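Long-range contacts in glucose-binding protein (Thermus thermophilus HB27, PDB 2B3B), which binds glucose and probably serves as the sugar-capturing component of a binding-protein-dependent transport system: residues Val116-Ser121 against Phe273-Asp278; Leu3-Trp8 against Pro60-Val65. All blocks are in the same frame, centred on the assembly; numbering follows the deposited sequence.

Contact 1 (Val116-Ser121 against Phe273-Asp278). With GLC (alpha-D-glucopyranose), chain G.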
ATOM      1  N   VAL A 116       7.554   7.461  -6.513  1.00 21.25           N
ATOM      2  CA  VAL A 116       7.156   7.229  -7.894  1.00 20.79           C
ATOM      3  C   VAL A 116       5.659   7.334  -8.047  1.00 20.93           C
ATOM      4  O   VAL A 116       5.136   7.537  -9.150  1.00 21.11           O
ATOM      5  CB  VAL A 116       7.738   5.907  -8.445  1.00 21.43           C
ATOM      6  CG1 VAL A 116       7.195   4.706  -7.723  1.00 21.58           C
ATOM      7  CG2 VAL A 116       7.446   5.771  -9.966  1.00 21.95           C
ATOM      8  N   ASN A 117       4.947   7.231  -6.924  1.00 19.98           N
ATOM      9  CA  ASN A 117       3.520   7.100  -6.960  1.00 19.42           C
ATOM     10  C   ASN A 117       2.888   7.415  -5.621  1.00 18.89           C
ATOM     11  O   ASN A 117       3.584   7.666  -4.634  1.00 18.28           O
ATOM     12  CB  ASN A 117       3.132   5.675  -7.413  1.00 19.83           C
ATOM     13  CG  ASN A 117       3.397   4.592  -6.353  1.00 19.95           C
ATOM     14  OD1 ASN A 117       3.738   4.881  -5.213  1.00 19.63           O
ATOM     15  ND2 ASN A 117       3.228   3.327  -6.745  1.00 18.66           N
ATOM     16  N   ILE A 118       1.567   7.423  -5.630  1.00 19.20           N
ATOM     17  CA  ILE A 118       0.739   7.387  -4.422  1.00 18.84           C
ATOM     18  C   ILE A 118      -0.289   6.255  -4.642  1.00 18.19           C
ATOM     19  O   ILE A 118      -1.005   6.258  -5.651  1.00 18.05           O
ATOM     20  CB  ILE A 118      -0.044   8.694  -4.198  1.00 19.23           C
ATOM     21  CG1 ILE A 118       0.906   9.917  -4.104  1.00 19.92           C
ATOM     22  CG2 ILE A 118      -0.951   8.580  -2.964  1.00 18.85           C
ATOM     23  CD1 ILE A 118       1.688   9.971  -2.799  1.00 20.85           C
ATOM     24  N   HIS A 119      -0.344   5.289  -3.716  1.00 18.28           N
ATOM     25  CA  HIS A 119      -1.455   4.327  -3.648  1.00 18.30           C
ATOM     26  C   HIS A 119      -2.359   4.686  -2.484  1.00 18.65           C
ATOM     27  O   HIS A 119      -1.938   5.286  -1.506  1.00 19.15           O
ATOM     28  CB  HIS A 119      -0.984   2.874  -3.457  1.00 17.92           C
ATOM     29  CG  HIS A 119      -0.651   2.143  -4.721  1.00 16.10           C
ATOM     30  ND1 HIS A 119      -1.591   1.839  -5.679  1.00 16.42           N
ATOM     31  CD2 HIS A 119       0.516   1.604  -5.153  1.00 15.34           C
ATOM     32  CE1 HIS A 119      -1.009   1.175  -6.661  1.00 17.62           C
ATOM     33  NE2 HIS A 119       0.267   1.017  -6.365  1.00 15.24           N
ATOM     34  N   ARG A 120      -3.610   4.274  -2.587  1.00 19.80           N
ATOM     35  CA  ARG A 120      -4.588   4.414  -1.519  1.00 19.87           C
ATOM     36  C   ARG A 120      -4.911   3.021  -1.007  1.00 20.21           C
ATOM     37  O   ARG A 120      -5.101   2.104  -1.810  1.00 19.28           O
ATOM     38  CB  ARG A 120      -5.850   5.036  -2.066  1.00 20.24           C
ATOM     39  CG  ARG A 120      -6.903   5.339  -1.028  1.00 19.91           C
ATOM     40  CD  ARG A 120      -8.039   6.057  -1.653  1.00 21.09           C
ATOM     41  NE  ARG A 120      -9.009   6.512  -0.666  1.00 22.34           N
ATOM     42  CZ  ARG A 120     -10.071   7.263  -0.942  1.00 25.40           C
ATOM     43  NH1 ARG A 120     -10.313   7.655  -2.176  1.00 25.28           N
ATOM     44  NH2 ARG A 120     -10.890   7.647   0.025  1.00 25.30           N
ATOM     45  N   SER A 121      -4.974   2.889   0.317  1.00 19.81           N
ATOM     46  CA  SER A 121      -5.214   1.634   0.988  1.00 20.31           C
ATOM     47  C   SER A 121      -6.718   1.372   1.122  1.00 20.76           C
ATOM     48  O   SER A 121      -7.170   0.249   0.876  1.00 19.52           O
ATOM     49  CB  SER A 121      -4.558   1.641   2.380  1.00 20.24           C
ATOM     50  OG  SER A 121      -4.919   0.494   3.137  1.00 21.07           O
ATOM     51  N   PHE A 273      -8.127   9.744   2.895  1.00 22.34           N
ATOM     52  CA  PHE A 273      -7.335   9.009   1.917  1.00 21.95           C
ATOM     53  C   PHE A 273      -6.184   8.439   2.730  1.00 21.43           C
ATOM     54  O   PHE A 273      -5.338   9.169   3.229  1.00 21.42           O
ATOM     55  CB  PHE A 273      -6.900   9.998   0.817  1.00 21.94           C
ATOM     56  CG  PHE A 273      -6.172   9.393  -0.367  1.00 21.84           C
ATOM     57  CD1 PHE A 273      -6.636   9.627  -1.648  1.00 20.80           C
ATOM     58  CD2 PHE A 273      -4.978   8.681  -0.213  1.00 22.09           C
ATOM     59  CE1 PHE A 273      -5.969   9.127  -2.759  1.00 23.01           C
ATOM     60  CE2 PHE A 273      -4.300   8.192  -1.335  1.00 22.26           C
ATOM     61  CZ  PHE A 273      -4.794   8.424  -2.600  1.00 21.58           C
ATOM     62  N   MET A 274      -6.187   7.124   2.915  1.00 20.67           N
ATOM     63  CA  MET A 274      -5.114   6.453   3.622  1.00 20.38           C
ATOM     64  C   MET A 274      -4.054   6.127   2.596  1.00 19.80           C
ATOM     65  O   MET A 274      -4.234   5.251   1.745  1.00 18.26           O
ATOM     66  CB  MET A 274      -5.605   5.187   4.337  1.00 19.65           C
ATOM     67  CG  MET A 274      -4.494   4.483   5.092  1.00 20.49           C
ATOM     68  SD  MET A 274      -4.975   3.025   6.074  1.00 21.72           S
ATOM     69  CE  MET A 274      -5.624   3.782   7.539  1.00 20.86           C
ATOM     70  N   MET A 275      -2.936   6.842   2.656  1.00 19.42           N
ATOM     71  CA  MET A 275      -1.983   6.775   1.546  1.00 20.13           C
ATOM     72  C   MET A 275      -0.818   5.905   1.891  1.00 18.66           C
ATOM     73  O   MET A 275      -0.567   5.612   3.068  1.00 18.55           O
ATOM     74  CB  MET A 275      -1.471   8.177   1.143  1.00 21.40           C
ATOM     75  CG  MET A 275      -0.754   8.949   2.232  1.00 24.35           C
ATOM     76  SD  MET A 275       0.987   8.577   2.476  1.00 33.30           S
ATOM     77  CE  MET A 275       1.729   9.118   0.934  1.00 31.61           C
ATOM     78  N   LEU A 276      -0.108   5.534   0.836  1.00 17.87           N
ATOM     79  CA  LEU A 276       1.237   4.990   0.890  1.00 17.97           C
ATOM     80  C   LEU A 276       1.950   5.397  -0.393  1.00 17.28           C
ATOM     81  O   LEU A 276       1.324   5.813  -1.340  1.00 17.92           O
ATOM     82  CB  LEU A 276       1.227   3.454   1.020  1.00 17.69           C
ATOM     83  CG  LEU A 276       0.449   2.755  -0.110  1.00 18.12           C
ATOM     84  CD1 LEU A 276       1.334   1.775  -0.818  1.00 18.19           C
ATOM     85  CD2 LEU A 276      -0.889   2.117   0.346  1.00 20.12           C
ATOM     86  N   SER A 277       3.257   5.234  -0.428  1.00 17.93           N
ATOM     87  CA  SER A 277       4.046   5.643  -1.580  1.00 18.05           C
ATOM     88  C   SER A 277       5.220   4.693  -1.796  1.00 18.05           C
ATOM     89  O   SER A 277       6.040   4.437  -0.882  1.00 18.11           O
ATOM     90  CB  SER A 277       4.524   7.092  -1.392  1.00 18.18           C
ATOM     91  OG  SER A 277       5.221   7.559  -2.523  1.00 18.83           O
ATOM     92  N   ASP A 278       5.286   4.157  -3.009  1.00 17.79           N
ATOM     93  CA  ASP A 278       6.459   3.427  -3.465  1.00 17.85           C
ATOM     94  C   ASP A 278       7.547   4.419  -3.892  1.00 17.95           C
ATOM     95  O   ASP A 278       7.276   5.366  -4.633  1.00 19.25           O
ATOM     96  CB  ASP A 278       6.095   2.529  -4.631  1.00 18.42           C
ATOM     97  CG  ASP A 278       5.101   1.431  -4.246  1.00 17.60           C
ATOM     98  OD1 ASP A 278       5.360   0.718  -3.246  1.00 15.24           O
ATOM     99  OD2 ASP A 278       4.080   1.286  -4.959  1.00 18.55           O
TER
HETATM  100  C1  GLC G2605       2.785  -2.792  -1.670  1.00 20.33           C
HETATM  101  C2  GLC G2605       3.179  -1.680  -2.705  1.00 18.08           C
HETATM  102  C3  GLC G2605       2.451  -1.724  -4.056  1.00 16.36           C
HETATM  103  C4  GLC G2605       2.049  -3.155  -4.423  1.00 15.64           C
HETATM  104  C5  GLC G2605       1.204  -3.786  -3.301  1.00 15.84           C
HETATM  105  C6  GLC G2605       0.779  -5.245  -3.537  1.00 14.64           C
HETATM  106  O1  GLC G2605       2.515  -2.364  -0.388  1.00 21.33           O
HETATM  107  O2  GLC G2605       3.309  -0.359  -2.154  1.00 17.59           O
HETATM  108  O3  GLC G2605       3.340  -1.238  -5.050  1.00 17.28           O
HETATM  109  O4  GLC G2605       1.299  -3.156  -5.626  1.00 15.51           O
HETATM  110  O5  GLC G2605       1.849  -3.792  -2.038  1.00 14.15           O
HETATM  111  O6  GLC G2605       1.895  -6.074  -3.673  1.00 14.44           O
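Asn117 and Asp278 meet through two bonds in which the amide works at both ends. Its CG lies between the backbone N and the carbonyl carbon (chi1 72°), which turns OD1 to the backbone N of Asp278 (2.8 Å) and ND2 to the carboxylate. ND2 approaches Asp278 OD2 at 2.8 Å, nearly straight and within the amide plane, on the anti lone pair. Asp278 OD1 accepts a hydrogen bond from glucose O2 and Asp278 OD2 one from O3, each at 2.6 Å. Asn117 is a second-shell residue that helps to hold the rotation of a sugar-binding carboxylate.

Backbone pairing is antiparallel, within the mixed sheet of a solute-binding-protein fold, beside the sugar site. His119 and Leu276 form a hydrogen-bonded pair, bonded both ways, and Arg120 with Met275 the adjoining non-hydrogen-bonded pair. Val116 N bonds to Asp278 O and Ser121 N to Met274 O, while Ser277 OG gives its proton to Asn117 O at 2.7 Å.

Apolar packing divides between two faces. On one, the extended Arg120 side chain runs over the Phe273 ring, its CD 3.8 Å from the ring centroid in a CH-pi contact, and the guanidinium lies 12° from the ring plane; Ile118 CG2 meets Phe273 CE2 at 3.7 Å. On the other, Leu276 CG packs against His119 CB (3.6 Å).

His119 CD2 brings the ring edge to 3.6 Å from Asp278 OD2. The imidazole is held by Asp243 and Lys312; the Arg120 guanidinium bonds to the backbone O of Val272 and forms a salt bridge with Asp336 of helix 328-339. That helix and helix 99-104 pack on Ile118 and Met275, Met274 lies on helix 166-191, and strand 341-344 bonds to the backbone of strand 272-280.

Contact 2 (Leu3-Trp8 against Pro60-Val65). With GLC (alpha-D-glucopyranose), chain G.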
ATOM      1  N   LEU A   3      22.418  -2.150 -14.270  1.00 29.78           N
ATOM      2  CA  LEU A   3      21.565  -1.560 -13.243  1.00 28.61           C
ATOM      3  C   LEU A   3      20.662  -2.661 -12.666  1.00 27.47           C
ATOM      4  O   LEU A   3      19.926  -3.290 -13.400  1.00 26.91           O
ATOM      5  CB  LEU A   3      20.705  -0.452 -13.838  1.00 28.47           C
ATOM      6  CG  LEU A   3      19.649   0.143 -12.888  1.00 28.86           C
ATOM      7  CD1 LEU A   3      20.328   0.863 -11.734  1.00 29.33           C
ATOM      8  CD2 LEU A   3      18.690   1.065 -13.607  1.00 29.37           C
ATOM      9  N   GLU A   4      20.734  -2.889 -11.361  1.00 26.50           N
ATOM     10  CA  GLU A   4      19.901  -3.917 -10.715  1.00 25.92           C
ATOM     11  C   GLU A   4      18.843  -3.236  -9.870  1.00 24.42           C
ATOM     12  O   GLU A   4      19.168  -2.518  -8.930  1.00 24.37           O
ATOM     13  CB  GLU A   4      20.744  -4.825  -9.836  1.00 25.97           C
ATOM     14  CG  GLU A   4      19.984  -6.037  -9.324  1.00 26.23           C
ATOM     15  CD  GLU A   4      20.755  -6.753  -8.266  1.00 28.46           C
ATOM     16  OE1 GLU A   4      21.585  -6.070  -7.601  1.00 30.52           O
ATOM     17  OE2 GLU A   4      20.553  -7.989  -8.107  1.00 30.35           O
ATOM     18  N   ILE A   5      17.590  -3.447 -10.239  1.00 23.02           N
ATOM     19  CA  ILE A   5      16.451  -2.810  -9.592  1.00 22.92           C
ATOM     20  C   ILE A   5      15.712  -3.891  -8.802  1.00 22.19           C
ATOM     21  O   ILE A   5      15.258  -4.883  -9.373  1.00 21.20           O
ATOM     22  CB  ILE A   5      15.474  -2.236 -10.605  1.00 22.50           C
ATOM     23  CG1 ILE A   5      16.137  -1.143 -11.463  1.00 23.40           C
ATOM     24  CG2 ILE A   5      14.242  -1.644  -9.924  1.00 22.80           C
ATOM     25  CD1 ILE A   5      15.422  -0.943 -12.760  1.00 22.06           C
ATOM     26  N   PHE A   6      15.589  -3.656  -7.504  1.00 21.31           N
ATOM     27  CA  PHE A   6      14.995  -4.615  -6.589  1.00 20.84           C
ATOM     28  C   PHE A   6      13.579  -4.137  -6.235  1.00 19.94           C
ATOM     29  O   PHE A   6      13.357  -2.968  -5.931  1.00 20.07           O
ATOM     30  CB  PHE A   6      15.918  -4.709  -5.378  1.00 21.29           C
ATOM     31  CG  PHE A   6      15.569  -5.809  -4.389  1.00 21.47           C
ATOM     32  CD1 PHE A   6      16.294  -6.997  -4.370  1.00 21.65           C
ATOM     33  CD2 PHE A   6      14.583  -5.610  -3.438  1.00 22.19           C
ATOM     34  CE1 PHE A   6      16.005  -8.002  -3.459  1.00 22.14           C
ATOM     35  CE2 PHE A   6      14.310  -6.600  -2.494  1.00 21.20           C
ATOM     36  CZ  PHE A   6      15.013  -7.804  -2.526  1.00 21.47           C
ATOM     37  N   SER A   7      12.606  -5.037  -6.320  1.00 19.66           N
ATOM     38  CA  SER A   7      11.221  -4.703  -6.043  1.00 18.66           C
ATOM     39  C   SER A   7      10.409  -5.986  -5.824  1.00 18.50           C
ATOM     40  O   SER A   7      10.930  -7.097  -5.945  1.00 17.55           O
ATOM     41  CB  SER A   7      10.613  -3.919  -7.215  1.00 18.97           C
ATOM     42  OG  SER A   7      10.238  -4.752  -8.295  1.00 17.88           O
ATOM     43  N   TRP A   8       9.135  -5.821  -5.514  1.00 17.98           N
ATOM     44  CA  TRP A   8       8.249  -6.971  -5.482  1.00 18.73           C
ATOM     45  C   TRP A   8       7.222  -6.922  -6.594  1.00 19.07           C
ATOM     46  O   TRP A   8       6.166  -7.548  -6.523  1.00 19.24           O
ATOM     47  CB  TRP A   8       7.636  -7.150  -4.096  1.00 18.53           C
ATOM     48  CG  TRP A   8       6.786  -6.087  -3.501  1.00 17.59           C
ATOM     49  CD1 TRP A   8       5.431  -6.004  -3.561  1.00 18.73           C
ATOM     50  CD2 TRP A   8       7.213  -5.057  -2.608  1.00 17.19           C
ATOM     51  NE1 TRP A   8       4.977  -4.953  -2.791  1.00 17.65           N
ATOM     52  CE2 TRP A   8       6.053  -4.360  -2.180  1.00 18.78           C
ATOM     53  CE3 TRP A   8       8.461  -4.667  -2.106  1.00 18.22           C
ATOM     54  CZ2 TRP A   8       6.109  -3.268  -1.298  1.00 18.11           C
ATOM     55  CZ3 TRP A   8       8.518  -3.567  -1.222  1.00 18.51           C
ATOM     56  CH2 TRP A   8       7.353  -2.884  -0.845  1.00 19.09           C
ATOM     57  N   PRO A  60      21.512  -3.997  -3.679  1.00 25.42           N
ATOM     58  CA  PRO A  60      21.167  -3.798  -5.070  1.00 25.52           C
ATOM     59  C   PRO A  60      21.466  -2.329  -5.382  1.00 25.13           C
ATOM     60  O   PRO A  60      21.832  -1.576  -4.477  1.00 25.55           O
ATOM     61  CB  PRO A  60      19.658  -4.085  -5.107  1.00 24.93           C
ATOM     62  CG  PRO A  60      19.194  -3.749  -3.762  1.00 26.06           C
ATOM     63  CD  PRO A  60      20.320  -4.015  -2.812  1.00 25.35           C
ATOM     64  N   ASP A  61      21.354  -1.939  -6.641  1.00 25.13           N
ATOM     65  CA  ASP A  61      21.625  -0.550  -7.019  1.00 24.54           C
ATOM     66  C   ASP A  61      20.541   0.388  -6.507  1.00 24.08           C
ATOM     67  O   ASP A  61      20.796   1.559  -6.263  1.00 23.79           O
ATOM     68  CB  ASP A  61      21.799  -0.438  -8.535  1.00 25.14           C
ATOM     69  CG  ASP A  61      23.046  -1.148  -9.016  1.00 24.89           C
ATOM     70  OD1 ASP A  61      24.067  -1.115  -8.287  1.00 26.09           O
ATOM     71  OD2 ASP A  61      23.003  -1.755 -10.109  1.00 26.85           O
ATOM     72  N   THR A  62      19.334  -0.149  -6.324  1.00 22.88           N
ATOM     73  CA  THR A  62      18.214   0.596  -5.782  1.00 22.34           C
ATOM     74  C   THR A  62      17.118  -0.408  -5.419  1.00 21.76           C
ATOM     75  O   THR A  62      17.057  -1.512  -5.998  1.00 20.83           O
ATOM     76  CB  THR A  62      17.670   1.622  -6.795  1.00 22.28           C
ATOM     77  OG1 THR A  62      16.683   2.457  -6.172  1.00 22.68           O
ATOM     78  CG2 THR A  62      17.084   0.928  -8.035  1.00 22.66           C
ATOM     79  N   PHE A  63      16.274  -0.045  -4.462  1.00 20.83           N
ATOM     80  CA  PHE A  63      15.198  -0.950  -4.053  1.00 20.29           C
ATOM     81  C   PHE A  63      13.913  -0.214  -3.748  1.00 19.68           C
ATOM     82  O   PHE A  63      13.913   0.898  -3.181  1.00 20.53           O
ATOM     83  CB  PHE A  63      15.629  -1.860  -2.882  1.00 20.24           C
ATOM     84  CG  PHE A  63      16.035  -1.126  -1.634  1.00 19.27           C
ATOM     85  CD1 PHE A  63      15.085  -0.714  -0.708  1.00 19.75           C
ATOM     86  CD2 PHE A  63      17.382  -0.892  -1.360  1.00 20.29           C
ATOM     87  CE1 PHE A  63      15.458  -0.039   0.475  1.00 20.30           C
ATOM     88  CE2 PHE A  63      17.768  -0.237  -0.194  1.00 21.00           C
ATOM     89  CZ  PHE A  63      16.796   0.194   0.736  1.00 20.87           C
ATOM     90  N   GLN A  64      12.811  -0.845  -4.138  1.00 19.12           N
ATOM     91  CA  GLN A  64      11.475  -0.396  -3.796  1.00 18.09           C
ATOM     92  C   GLN A  64      11.355  -0.307  -2.279  1.00 18.37           C
ATOM     93  O   GLN A  64      11.730  -1.226  -1.565  1.00 16.48           O
ATOM     94  CB  GLN A  64      10.449  -1.392  -4.320  1.00 18.37           C
ATOM     95  CG  GLN A  64       9.019  -0.986  -4.131  1.00 18.14           C
ATOM     96  CD  GLN A  64       8.011  -2.062  -4.552  1.00 16.56           C
ATOM     97  OE1 GLN A  64       8.354  -3.044  -5.190  1.00 16.90           O
ATOM     98  NE2 GLN A  64       6.764  -1.861  -4.178  1.00 14.43           N
ATOM     99  N   VAL A  65      10.822   0.807  -1.797  1.00 18.77           N
ATOM    100  CA  VAL A  65      10.705   1.020  -0.374  1.00 18.34           C
ATOM    101  C   VAL A  65       9.618   2.034  -0.145  1.00 17.84           C
ATOM    102  O   VAL A  65       9.449   2.982  -0.914  1.00 17.16           O
ATOM    103  CB  VAL A  65      12.070   1.469   0.243  1.00 18.56           C
ATOM    104  CG1 VAL A  65      12.589   2.767  -0.400  1.00 18.05           C
ATOM    105  CG2 VAL A  65      11.963   1.613   1.787  1.00 20.22           C
TER
HETATM  106  C1  GLC G2605       2.785  -2.792  -1.670  1.00 20.33           C
HETATM  107  C2  GLC G2605       3.179  -1.680  -2.705  1.00 18.08           C
HETATM  108  C3  GLC G2605       2.451  -1.724  -4.056  1.00 16.36           C
HETATM  109  C4  GLC G2605       2.049  -3.155  -4.423  1.00 15.64           C
HETATM  110  C5  GLC G2605       1.204  -3.786  -3.301  1.00 15.84           C
HETATM  111  C6  GLC G2605       0.779  -5.245  -3.537  1.00 14.64           C
HETATM  112  O1  GLC G2605       2.515  -2.364  -0.388  1.00 21.33           O
HETATM  113  O2  GLC G2605       3.309  -0.359  -2.154  1.00 17.59           O
HETATM  114  O3  GLC G2605       3.340  -1.238  -5.050  1.00 17.28           O
HETATM  115  O4  GLC G2605       1.299  -3.156  -5.626  1.00 15.51           O
HETATM  116  O5  GLC G2605       1.849  -3.792  -2.038  1.00 14.15           O
HETATM  117  O6  GLC G2605       1.895  -6.074  -3.673  1.00 14.44           O
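Gln64 reaches Trp8 because its CG stands anti to the backbone N and the chain continues extended, while the Trp8 CG sits between N and the carbonyl carbon (chi1 61°), folding the indole back over the amide. The two residues lie at the ligand-side ends of neighbouring parallel strands in the alpha/beta fold of a periplasmic-type solute-binding protein; the connection runs through helix 15-27, strand 32-37 and helix 44-55, and strand 32-37 pairs with strand 2-7.

The strands run nearly parallel. Phe6 N donates to Thr62 O at 3.0 Å, and Phe6 O accepts Gln64 N at 2.8 Å; the CA of Phe63 also approaches Phe6 O. At the other end Asp61 continues the pairing with its side chain: OD2 takes Glu4 N on its anti side (2.8 Å) and has a further partner in Asn288.

Phe6 CB rests against Pro60 CG and Phe63 CB, each at 3.8 Å, on the face covered by Leu50 of helix 44-55. On the opposite face Ile5 CG1 and Thr62 CG2 lie side by side, in contact with Trp295 of helix 289-299.

The Gln64 amide stacks on the indole, planes 18° apart, with NE2 over the ring's rim. The indole edge meets glucose, NE1 making a weak, long bond to O5. Replacing Trp8 by alanine removes the indole, which would probably leave the Gln64 amide without its stacking surface, lose the weak bond to O5 and open a gap beside the sugar's C1. Gln64 OE1 is held by Trp8 N at 2.9 Å, the N-H pointing nearly straight (168°) at the oxygen.

In the fold
The two contacts converge on the glucose, although their centres are 19 Å apart. Strands 62-66 and 272-280 are antiparallel neighbours in one sheet, so residues 60-65 of contact 2 lie beside the strand that supplies residues 273-278 to contact 1. The contacts touch where Gln64 NE2 approaches Asp278 OD1 at 3.1 Å, a probable hydrogen bond, tying the amide stacked on Trp8 to the carboxylate braced by Asn117. Contact 1 meets the sugar through polar bonds, contact 2 mainly through an aromatic edge. Glu13, Trp9, His66, Lys312, Ala42 and His348 add further hydrogen bonds to the sugar.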